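Protein FkbI (Streptomyces hygroscopicus, PDB 1R2J) is an FAD-binding acyl-ACP dehydrogenase, probably oxidising a carrier-bound intermediate on the route to the methoxymalonyl extender unit of the polyketide immunosuppressant FK520. Local coordinates at residues G58-A62 against W231-G235; L88-Q93 against G204-G209; D132-G138 against L196-P202; R226-A230 against T300-K304. All blocks are in the same frame, centred on the assembly; numbering follows the deposited sequence.

Contact 1 of 4, residues G58-A62 against W231-G235; sequences GEFTA and WGCVG
W231 lies flat on G58 in a buried helix-helix contact between the N-terminal and C-terminal helical parts of the fold. Helix 54-67 supplies G58-A62, and the long helix 219-248 supplies W231-G235. The axes of the two short segments approach to 7.4 Å and cross at -44°. The indole is a knob in the hole formed by G58, E59, T61 and A62. G58 CA sits 3.3 Å from the centroid of the W231 five-membered ring. It is only 5° off the ring normal, a CH-pi contact over the face. E59 N lies over the same face, further along the indole. The E59 side chain runs beside the six-membered ring, with CG 4.0 Å from W231 CZ3. A62 CB approaches the ring obliquely, 4.1 Å from W231 CE3, and also touches V234 CB. The backbones come close as well: A62 CA is 3.1 Å from W231 O, a CA-H...O contact. The chi1 of T61 (-63°) directs its methyl CG2 at G232 N, 4.1 Å away. Its OG1 bonds back to N57 O in its own helix. Beyond this pair, W231 and V234 also touch helix 262-287, and T61 touches helix 69-88. No conventional hydrogen bond joins the two segments. Shape, the CH-pi contact and the weak CA-H...O contact hold them together, and the bare G58 backbone lets the indole lie so close.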
loop_
_atom_site.group_PDB
_atom_site.type_symbol
_atom_site.label_atom_id
_atom_site.label_comp_id
_atom_site.label_asym_id
_atom_site.label_seq_id
_atom_site.Cartn_x
_atom_site.Cartn_y
_atom_site.Cartn_z
ATOM N N GLY A 58 -10.579 -4.992 -4.099
ATOM C CA GLY A 58 -9.370 -5.800 -4.159
ATOM C C GLY A 58 -8.923 -6.105 -5.576
ATOM O O GLY A 58 -7.768 -5.875 -5.938
ATOM N N GLU A 59 -9.834 -6.641 -6.382
ATOM C CA GLU A 59 -9.507 -6.948 -7.766
ATOM C C GLU A 59 -9.167 -5.661 -8.505
ATOM O O GLU A 59 -8.345 -5.664 -9.417
ATOM C CB GLU A 59 -10.675 -7.675 -8.438
ATOM C CG GLU A 59 -11.071 -8.937 -7.670
ATOM C CD GLU A 59 -12.047 -9.827 -8.413
ATOM O OE1 GLU A 59 -13.032 -9.300 -8.975
ATOM O OE2 GLU A 59 -11.833 -11.061 -8.419
ATOM N N PHE A 60 -9.782 -4.555 -8.099
ATOM C CA PHE A 60 -9.500 -3.274 -8.733
ATOM C C PHE A 60 -8.068 -2.863 -8.383
ATOM O O PHE A 60 -7.328 -2.356 -9.234
ATOM C CB PHE A 60 -10.487 -2.197 -8.258
ATOM C CG PHE A 60 -10.118 -0.799 -8.690
ATOM C CD1 PHE A 60 -9.819 -0.521 -10.024
ATOM C CD2 PHE A 60 -10.056 0.236 -7.761
ATOM C CE1 PHE A 60 -9.460 0.770 -10.423
ATOM C CE2 PHE A 60 -9.700 1.527 -8.145
ATOM C CZ PHE A 60 -9.400 1.796 -9.479
ATOM N N THR A 61 -7.695 -3.097 -7.127
ATOM C CA THR A 61 -6.364 -2.774 -6.627
ATOM C C THR A 61 -5.337 -3.665 -7.329
ATOM O O THR A 61 -4.247 -3.218 -7.679
ATOM C CB THR A 61 -6.290 -2.988 -5.092
ATOM O OG1 THR A 61 -7.194 -2.083 -4.447
ATOM C CG2 THR A 61 -4.873 -2.737 -4.566
ATOM N N ALA A 62 -5.710 -4.924 -7.540
ATOM C CA ALA A 62 -4.842 -5.878 -8.220
ATOM C C ALA A 62 -4.588 -5.388 -9.640
ATOM O O ALA A 62 -3.457 -5.398 -10.116
ATOM C CB ALA A 62 -5.501 -7.268 -8.251
ATOM N N TRP A 231 -3.464 -7.623 -2.468
ATOM C CA TRP A 231 -4.119 -7.521 -3.769
ATOM C C TRP A 231 -3.172 -6.861 -4.763
ATOM O O TRP A 231 -3.174 -7.192 -5.945
ATOM C CB TRP A 231 -5.421 -6.711 -3.671
ATOM C CG TRP A 231 -6.574 -7.503 -3.141
ATOM C CD1 TRP A 231 -7.186 -7.356 -1.926
ATOM C CD2 TRP A 231 -7.265 -8.568 -3.812
ATOM N NE1 TRP A 231 -8.216 -8.262 -1.802
ATOM C CE2 TRP A 231 -8.285 -9.018 -2.943
ATOM C CE3 TRP A 231 -7.121 -9.185 -5.063
ATOM C CZ2 TRP A 231 -9.157 -10.056 -3.286
ATOM C CZ3 TRP A 231 -7.991 -10.220 -5.402
ATOM C CH2 TRP A 231 -8.996 -10.642 -4.514
ATOM N N GLY A 232 -2.357 -5.935 -4.274
ATOM C CA GLY A 232 -1.409 -5.272 -5.145
ATOM C C GLY A 232 -0.455 -6.307 -5.717
ATOM O O GLY A 232 -0.103 -6.263 -6.903
ATOM N N CYS A 233 -0.048 -7.255 -4.878
ATOM C CA CYS A 233 0.874 -8.305 -5.311
ATOM C C CYS A 233 0.239 -9.253 -6.306
ATOM O O CYS A 233 0.920 -9.790 -7.177
ATOM C CB CYS A 233 1.408 -9.073 -4.107
ATOM S SG CYS A 233 2.441 -8.020 -3.065
ATOM N N VAL A 234 -1.061 -9.477 -6.165
ATOM C CA VAL A 234 -1.765 -10.317 -7.126
ATOM C C VAL A 234 -1.624 -9.599 -8.473
ATOM O O VAL A 234 -1.451 -10.234 -9.507
ATOM C CB VAL A 234 -3.268 -10.449 -6.782
ATOM C CG1 VAL A 234 -3.995 -11.207 -7.893
ATOM C CG2 VAL A 234 -3.434 -11.184 -5.463
ATOM N N GLY A 235 -1.694 -8.265 -8.442
ATOM C CA GLY A 235 -1.565 -7.478 -9.663
ATOM C C GLY A 235 -0.194 -7.645 -10.293
ATOM O O GLY A 235 -0.065 -7.805 -11.515
#

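Contact 2 of 4, residues L88-Q93 against G204-G209; sequences LGDAGQ and GAVLAG
The turn between helix 69-88 and helix 91-100 packs through L88 and G89 on L207, in the loop that leads from strand 199-202 to helix 219-248. L207 wedges its two methyls against the turn. CD2 is 3.6 Å from G89 CA, and CD1 is 4.1 Å from L88 CB. The neighbouring A208 adds its methyl CB, 4.2 Å from D90 CB. D90 is the N-cap of helix 91-100. Its OD1 accepts from Q93 N at 2.6 Å, with the N-H...O angle 164° and the donor nearly along the carboxylate C-O axis. Q93 then reaches over to the loop. Its chain is extended beyond CG (chi2 168°), which carries the side-chain end to the backbone of G204, V206, L207 and A208; its CD is 3.7 Å from L207 CA. The loop itself is tied to strand 164-169, since A205 pairs by backbone bonds with V167 and L207 with V165. L88 touches V165 too. The whole is an N-capped helix start, laid with its preceding turn against a loop bonded along the edge strand 164-169. It joins the N-terminal helices to the middle beta domain, as in the acyl-CoA dehydrogenase fold.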
loop_
_atom_site.group_PDB
_atom_site.type_symbol
_atom_site.label_atom_id
_atom_site.label_comp_id
_atom_site.label_asym_id
_atom_site.label_seq_id
_atom_site.Cartn_x
_atom_site.Cartn_y
_atom_site.Cartn_z
ATOM N N LEU A 88 -11.369 4.644 13.817
ATOM C CA LEU A 88 -11.028 5.323 15.065
ATOM C C LEU A 88 -11.793 6.636 15.278
ATOM O O LEU A 88 -12.287 6.905 16.374
ATOM C CB LEU A 88 -9.522 5.613 15.099
ATOM C CG LEU A 88 -8.561 4.445 14.857
ATOM C CD1 LEU A 88 -7.127 4.958 14.842
ATOM C CD2 LEU A 88 -8.743 3.391 15.930
ATOM N N GLY A 89 -11.886 7.451 14.231
ATOM C CA GLY A 89 -12.580 8.724 14.340
ATOM C C GLY A 89 -14.032 8.614 14.776
ATOM O O GLY A 89 -14.615 7.529 14.755
ATOM N N ASP A 90 -14.616 9.739 15.181
ATOM C CA ASP A 90 -16.010 9.749 15.606
ATOM C C ASP A 90 -16.915 10.109 14.428
ATOM O O ASP A 90 -16.500 10.041 13.271
ATOM C CB ASP A 90 -16.229 10.742 16.760
ATOM C CG ASP A 90 -15.774 12.151 16.421
ATOM O OD1 ASP A 90 -16.107 12.640 15.324
ATOM O OD2 ASP A 90 -15.091 12.783 17.256
ATOM N N ALA A 91 -18.150 10.493 14.734
ATOM C CA ALA A 91 -19.120 10.855 13.710
ATOM C C ALA A 91 -18.700 12.104 12.942
ATOM O O ALA A 91 -18.744 12.127 11.713
ATOM C CB ALA A 91 -20.491 11.070 14.349
ATOM N N GLY A 92 -18.295 13.139 13.670
ATOM C CA GLY A 92 -17.879 14.373 13.029
ATOM C C GLY A 92 -16.557 14.241 12.298
ATOM O O GLY A 92 -16.354 14.843 11.244
ATOM N N GLN A 93 -15.653 13.450 12.866
ATOM C CA GLN A 93 -14.339 13.229 12.272
ATOM C C GLN A 93 -14.446 12.435 10.980
ATOM O O GLN A 93 -13.872 12.814 9.962
ATOM C CB GLN A 93 -13.436 12.511 13.273
ATOM C CG GLN A 93 -12.785 13.468 14.254
ATOM C CD GLN A 93 -12.129 12.771 15.422
ATOM O OE1 GLN A 93 -11.323 13.369 16.136
ATOM N NE2 GLN A 93 -12.481 11.508 15.638
ATOM N N GLY A 204 -9.589 18.577 17.594
ATOM C CA GLY A 204 -10.446 17.727 16.787
ATOM C C GLY A 204 -9.683 16.901 15.767
ATOM O O GLY A 204 -10.234 15.971 15.170
ATOM N N ALA A 205 -8.414 17.242 15.565
ATOM C CA ALA A 205 -7.566 16.534 14.616
ATOM C C ALA A 205 -7.190 15.173 15.171
ATOM O O ALA A 205 -6.920 14.241 14.416
ATOM C CB ALA A 205 -6.312 17.341 14.331
ATOM N N VAL A 206 -7.173 15.063 16.497
ATOM C CA VAL A 206 -6.833 13.807 17.153
ATOM C C VAL A 206 -8.042 12.885 17.187
ATOM O O VAL A 206 -9.004 13.128 17.913
ATOM C CB VAL A 206 -6.347 14.048 18.587
ATOM C CG1 VAL A 206 -5.892 12.745 19.209
ATOM C CG2 VAL A 206 -5.214 15.058 18.578
ATOM N N LEU A 207 -7.982 11.819 16.400
ATOM C CA LEU A 207 -9.077 10.862 16.317
ATOM C C LEU A 207 -9.506 10.337 17.682
ATOM O O LEU A 207 -8.684 10.150 18.577
ATOM C CB LEU A 207 -8.677 9.697 15.409
ATOM C CG LEU A 207 -8.404 10.058 13.943
ATOM C CD1 LEU A 207 -7.899 8.831 13.203
ATOM C CD2 LEU A 207 -9.668 10.598 13.289
ATOM N N ALA A 208 -10.806 10.109 17.838
ATOM C CA ALA A 208 -11.354 9.592 19.085
ATOM C C ALA A 208 -10.862 8.161 19.245
ATOM O O ALA A 208 -10.639 7.457 18.261
ATOM C CB ALA A 208 -12.878 9.625 19.044
ATOM N N GLY A 209 -10.698 7.719 20.483
ATOM C CA GLY A 209 -10.204 6.369 20.675
ATOM C C GLY A 209 -8.689 6.366 20.609
ATOM O O GLY A 209 -8.056 5.312 20.599
#

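Contact 3 of 4, residues D132-G138 against L196-P202; sequences DTAVVDG and LDQVRVP
V136 is the centre of the apolar side, packed between V199 and L196. Its CG1 is 3.5 Å from V199 CB, and V136 and V199 run alongside each other. Its CG2 meets L196 CD1 at 3.6 Å. With chi1 at 52°, V136 CG1 is flanked by both backbone arms and faces V199, while CG2 is directed to L196. A134 and V201 continue this face, with A134 CB 4.1 Å from V201 CG2. The backbones form an antiparallel strand pair. A134 with V201 and V136 with V199 are hydrogen-bonded pairs, each with two N-H...O bonds; A134 N to V201 O is 2.7 Å. Past V136 the register shifts by one at a beta bulge, and G138 pairs with L196. The extra residue is on the 196-202 side, where the chain turns a corner at D197 and Q198, opposite D137. D137 CG is anti to the backbone N (chi1 -165°), which brings OD1 to Q198 N at 2.7 Å, on the anti lone pair. D197 OD1 comes within 4.1 Å of D137 OD1, a crowding of like charges probably eased by the salt bridge from D137 OD2 to R126. On the other face, V135 CG1 touches Q198 OE1 at 3.3 Å, and the guanidinium of R200 lies with one face over Q198 CB. At the far end, T133 OG1 gives a hydrogen bond to D132 OD2. Around the pair, strand 126-130 bonds to the other edge of strand 133-143, at V135 and D137. V199 and V201 turn onto strand 164-169 of the neighbouring sheet, and A134 meets V206.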
loop_
_atom_site.group_PDB
_atom_site.type_symbol
_atom_site.label_atom_id
_atom_site.label_comp_id
_atom_site.label_asym_id
_atom_site.label_seq_id
_atom_site.Cartn_x
_atom_site.Cartn_y
_atom_site.Cartn_z
ATOM N N ASP A 132 -7.904 23.279 23.571
ATOM C CA ASP A 132 -8.572 23.219 22.274
ATOM C C ASP A 132 -7.572 22.836 21.188
ATOM O O ASP A 132 -7.922 22.766 20.011
ATOM C CB ASP A 132 -9.140 24.597 21.924
ATOM C CG ASP A 132 -8.057 25.671 21.865
ATOM O OD1 ASP A 132 -8.346 26.803 21.416
ATOM O OD2 ASP A 132 -6.910 25.378 22.274
ATOM N N THR A 133 -6.334 22.572 21.591
ATOM C CA THR A 133 -5.278 22.280 20.633
ATOM C C THR A 133 -4.357 21.099 20.964
ATOM O O THR A 133 -4.059 20.835 22.129
ATOM C CB THR A 133 -4.422 23.554 20.453
ATOM O OG1 THR A 133 -5.264 24.643 20.051
ATOM C CG2 THR A 133 -3.354 23.353 19.407
ATOM N N ALA A 134 -3.910 20.397 19.922
ATOM C CA ALA A 134 -3.009 19.259 20.087
ATOM C C ALA A 134 -1.632 19.595 19.517
ATOM O O ALA A 134 -1.517 20.267 18.489
ATOM C CB ALA A 134 -3.582 18.027 19.393
ATOM N N VAL A 135 -0.586 19.138 20.194
ATOM C CA VAL A 135 0.776 19.389 19.741
ATOM C C VAL A 135 1.482 18.063 19.463
ATOM O O VAL A 135 1.647 17.229 20.358
ATOM C CB VAL A 135 1.580 20.176 20.798
ATOM C CG1 VAL A 135 2.960 20.513 20.256
ATOM C CG2 VAL A 135 0.837 21.451 21.180
ATOM N N VAL A 136 1.885 17.863 18.213
ATOM C CA VAL A 136 2.578 16.637 17.836
ATOM C C VAL A 136 4.028 16.957 17.542
ATOM O O VAL A 136 4.332 17.934 16.861
ATOM C CB VAL A 136 1.944 15.976 16.587
ATOM C CG1 VAL A 136 1.814 16.989 15.472
ATOM C CG2 VAL A 136 2.802 14.795 16.130
ATOM N N ASP A 137 4.923 16.130 18.065
ATOM C CA ASP A 137 6.344 16.340 17.863
ATOM C C ASP A 137 7.027 15.002 17.620
ATOM O O ASP A 137 6.939 14.090 18.444
ATOM C CB ASP A 137 6.951 17.009 19.095
ATOM C CG ASP A 137 8.318 17.578 18.825
ATOM O OD1 ASP A 137 8.399 18.591 18.101
ATOM O OD2 ASP A 137 9.311 17.013 19.322
ATOM N N GLY A 138 7.709 14.886 16.487
ATOM C CA GLY A 138 8.384 13.641 16.178
ATOM C C GLY A 138 8.972 13.587 14.784
ATOM O O GLY A 138 9.241 14.616 14.161
ATOM N N LEU A 196 8.390 16.652 12.232
ATOM C CA LEU A 196 7.363 17.359 12.983
ATOM C C LEU A 196 7.955 18.107 14.178
ATOM O O LEU A 196 8.227 17.515 15.223
ATOM C CB LEU A 196 6.303 16.368 13.470
ATOM C CG LEU A 196 5.611 15.519 12.398
ATOM C CD1 LEU A 196 4.712 14.498 13.073
ATOM C CD2 LEU A 196 4.810 16.405 11.458
ATOM N N ASP A 197 8.139 19.414 14.014
ATOM C CA ASP A 197 8.701 20.258 15.067
ATOM C C ASP A 197 7.601 21.104 15.709
ATOM O O ASP A 197 7.214 22.143 15.175
ATOM C CB ASP A 197 9.800 21.148 14.469
ATOM C CG ASP A 197 10.354 22.155 15.462
ATOM O OD1 ASP A 197 10.564 21.789 16.639
ATOM O OD2 ASP A 197 10.591 23.314 15.058
ATOM N N GLN A 198 7.091 20.638 16.848
ATOM C CA GLN A 198 6.024 21.332 17.571
ATOM C C GLN A 198 4.912 21.789 16.638
ATOM O O GLN A 198 4.742 22.984 16.415
ATOM C CB GLN A 198 6.573 22.554 18.313
ATOM C CG GLN A 198 7.502 22.234 19.462
ATOM C CD GLN A 198 6.830 21.409 20.538
ATOM O OE1 GLN A 198 5.842 21.834 21.134
ATOM N NE2 GLN A 198 7.368 20.224 20.796
ATOM N N VAL A 199 4.155 20.842 16.098
ATOM C CA VAL A 199 3.065 21.173 15.187
ATOM C C VAL A 199 1.753 21.329 15.943
ATOM O O VAL A 199 1.303 20.400 16.614
ATOM C CB VAL A 199 2.891 20.079 14.110
ATOM C CG1 VAL A 199 1.696 20.401 13.229
ATOM C CG2 VAL A 199 4.156 19.970 13.273
ATOM N N ARG A 200 1.141 22.505 15.832
ATOM C CA ARG A 200 -0.124 22.765 16.513
ATOM C C ARG A 200 -1.329 22.551 15.601
ATOM O O ARG A 200 -1.405 23.110 14.508
ATOM C CB ARG A 200 -0.168 24.198 17.061
ATOM C CG ARG A 200 0.766 24.481 18.229
ATOM C CD ARG A 200 2.192 24.711 17.770
ATOM N NE ARG A 200 3.093 24.971 18.894
ATOM C CZ ARG A 200 4.373 25.310 18.763
ATOM N NH1 ARG A 200 4.906 25.433 17.554
ATOM N NH2 ARG A 200 5.123 25.523 19.839
ATOM N N VAL A 201 -2.272 21.738 16.063
ATOM C CA VAL A 201 -3.486 21.462 15.307
ATOM C C VAL A 201 -4.679 21.393 16.253
ATOM O O VAL A 201 -4.518 21.200 17.457
ATOM C CB VAL A 201 -3.381 20.123 14.529
ATOM C CG1 VAL A 201 -2.313 20.228 13.459
ATOM C CG2 VAL A 201 -3.068 18.987 15.480
ATOM N N PRO A 202 -5.896 21.565 15.718
ATOM C CA PRO A 202 -7.108 21.516 16.540
ATOM C C PRO A 202 -7.214 20.199 17.298
ATOM O O PRO A 202 -6.797 19.151 16.801
ATOM C CB PRO A 202 -8.225 21.672 15.513
ATOM C CG PRO A 202 -7.595 22.534 14.468
ATOM C CD PRO A 202 -6.221 21.925 14.326
#

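Contact 4 of 4, residues R226-A230 against T300-K304; sequences RKSVA and TILAK
The guanidinium of R226 meets I301 obliquely, with NH1 3.9 Å from I301 CG1. The arginine and isoleucine chains extend together in one direction. R226 is extended from CG to NE, which takes its flat group alongside I301, where NE bonds to E347 O. M356 of helix 350-361 touches both R226 and I301. Closer to the backbone, T300 (chi1 -67°) turns its methyl CG2 across to R226 CB at 3.6 Å. T300 OG1 turns back to M296 O in its own helix. Next along, K304 CB rests 3.4 Å from R226 O, and K304 CG is 4.1 Å from V229 CG1. The lysine chain bends at chi2 (-89°) and leads NZ away to M343 O and G348 O, near the FAD-binding I345. A230 closes the contact, with CB 3.9 Å from A303 CB. K227 likewise sends its amine away, to E42 and S54. The axes of the two segments are 8.1 Å apart and 32° from parallel. This packing of small and aliphatic groups, with the buried R226 and K304 bonded to backbone carbonyls, belongs to the C-terminal helical bundle of the acyl-CoA dehydrogenase fold.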
loop_
_atom_site.group_PDB
_atom_site.type_symbol
_atom_site.label_atom_id
_atom_site.label_comp_id
_atom_site.label_asym_id
_atom_site.label_seq_id
_atom_site.Cartn_x
_atom_site.Cartn_y
_atom_site.Cartn_z
ATOM N N ARG A 226 -2.317 -4.272 4.565
ATOM C CA ARG A 226 -1.883 -5.652 4.411
ATOM C C ARG A 226 -2.812 -6.259 3.366
ATOM O O ARG A 226 -2.372 -7.002 2.494
ATOM C CB ARG A 226 -1.991 -6.418 5.735
ATOM C CG ARG A 226 -0.757 -6.254 6.589
ATOM C CD ARG A 226 -0.864 -6.903 7.953
ATOM N NE ARG A 226 0.302 -6.523 8.746
ATOM C CZ ARG A 226 0.364 -6.562 10.070
ATOM N NH1 ARG A 226 -0.683 -6.967 10.774
ATOM N NH2 ARG A 226 1.481 -6.189 10.684
ATOM N N LYS A 227 -4.096 -5.914 3.452
ATOM C CA LYS A 227 -5.086 -6.415 2.500
ATOM C C LYS A 227 -4.836 -5.808 1.125
ATOM O O LYS A 227 -4.911 -6.491 0.100
ATOM C CB LYS A 227 -6.502 -6.059 2.966
ATOM C CG LYS A 227 -7.603 -6.442 1.968
ATOM C CD LYS A 227 -9.004 -6.162 2.531
ATOM C CE LYS A 227 -9.322 -4.675 2.542
ATOM N NZ LYS A 227 -10.656 -4.406 3.150
ATOM N N SER A 228 -4.531 -4.516 1.118
ATOM C CA SER A 228 -4.280 -3.790 -0.114
ATOM C C SER A 228 -2.977 -4.241 -0.764
ATOM O O SER A 228 -2.915 -4.429 -1.974
ATOM C CB SER A 228 -4.235 -2.285 0.169
ATOM O OG SER A 228 -4.237 -1.550 -1.041
ATOM N N VAL A 229 -1.931 -4.407 0.038
ATOM C CA VAL A 229 -0.655 -4.851 -0.498
ATOM C C VAL A 229 -0.810 -6.247 -1.081
ATOM O O VAL A 229 -0.241 -6.547 -2.129
ATOM C CB VAL A 229 0.449 -4.875 0.577
ATOM C CG1 VAL A 229 1.660 -5.683 0.078
ATOM C CG2 VAL A 229 0.879 -3.447 0.908
ATOM N N ALA A 230 -1.588 -7.092 -0.407
ATOM C CA ALA A 230 -1.805 -8.459 -0.880
ATOM C C ALA A 230 -2.435 -8.443 -2.283
ATOM O O ALA A 230 -1.985 -9.146 -3.181
ATOM C CB ALA A 230 -2.694 -9.222 0.108
ATOM N N THR A 300 -5.698 -12.083 6.733
ATOM C CA THR A 300 -5.140 -10.926 6.048
ATOM C C THR A 300 -3.610 -10.954 6.110
ATOM O O THR A 300 -2.939 -10.651 5.124
ATOM C CB THR A 300 -5.671 -9.613 6.665
ATOM O OG1 THR A 300 -7.081 -9.507 6.410
ATOM C CG2 THR A 300 -4.952 -8.406 6.065
ATOM N N ILE A 301 -3.058 -11.310 7.268
ATOM C CA ILE A 301 -1.602 -11.400 7.409
ATOM C C ILE A 301 -1.133 -12.484 6.431
ATOM O O ILE A 301 -0.130 -12.337 5.727
ATOM C CB ILE A 301 -1.198 -11.823 8.845
ATOM C CG1 ILE A 301 -1.486 -10.684 9.839
ATOM C CG2 ILE A 301 0.277 -12.197 8.878
ATOM C CD1 ILE A 301 -1.462 -11.127 11.307
ATOM N N LEU A 302 -1.887 -13.576 6.403
ATOM C CA LEU A 302 -1.587 -14.698 5.533
ATOM C C LEU A 302 -1.587 -14.279 4.062
ATOM O O LEU A 302 -0.667 -14.617 3.315
ATOM C CB LEU A 302 -2.616 -15.805 5.760
ATOM C CG LEU A 302 -2.534 -17.016 4.837
ATOM C CD1 LEU A 302 -1.257 -17.759 5.092
ATOM C CD2 LEU A 302 -3.730 -17.915 5.086
ATOM N N ALA A 303 -2.607 -13.526 3.655
ATOM C CA ALA A 303 -2.716 -13.076 2.268
ATOM C C ALA A 303 -1.560 -12.181 1.849
ATOM O O ALA A 303 -0.983 -12.351 0.772
ATOM C CB ALA A 303 -4.029 -12.349 2.058
ATOM N N LYS A 304 -1.229 -11.216 2.693
ATOM C CA LYS A 304 -0.144 -10.311 2.382
ATOM C C LYS A 304 1.156 -11.096 2.266
ATOM O O LYS A 304 1.904 -10.935 1.305
ATOM C CB LYS A 304 -0.024 -9.228 3.467
ATOM C CG LYS A 304 1.065 -8.202 3.206
ATOM C CD LYS A 304 2.403 -8.623 3.795
ATOM C CE LYS A 304 3.552 -7.843 3.159
ATOM N NZ LYS A 304 4.881 -8.460 3.456
#

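The contacts form two groups. Contacts 1 and 4 lie in the helical body, with centres about 10 Å apart. Both use helix 219-248 and touch where T61 CG2 packs on S228 O at 3.7 Å. Along the chain their segments alternate. Contacts 2 and 3 lie at the beta domain, with centres about 16 Å apart, and meet through V206 and A134. Contact 3 is nested in the chain loop closed by contact 2, and both in that of contact 1. Centres of contacts 1 and 3 are about 36 Å apart. Contact 1 joins N-terminal to C-terminal helices; contact 2 joins N-terminal helices to the loop beside the beta domain. Neither touches the FAD, about 13-14 Å away.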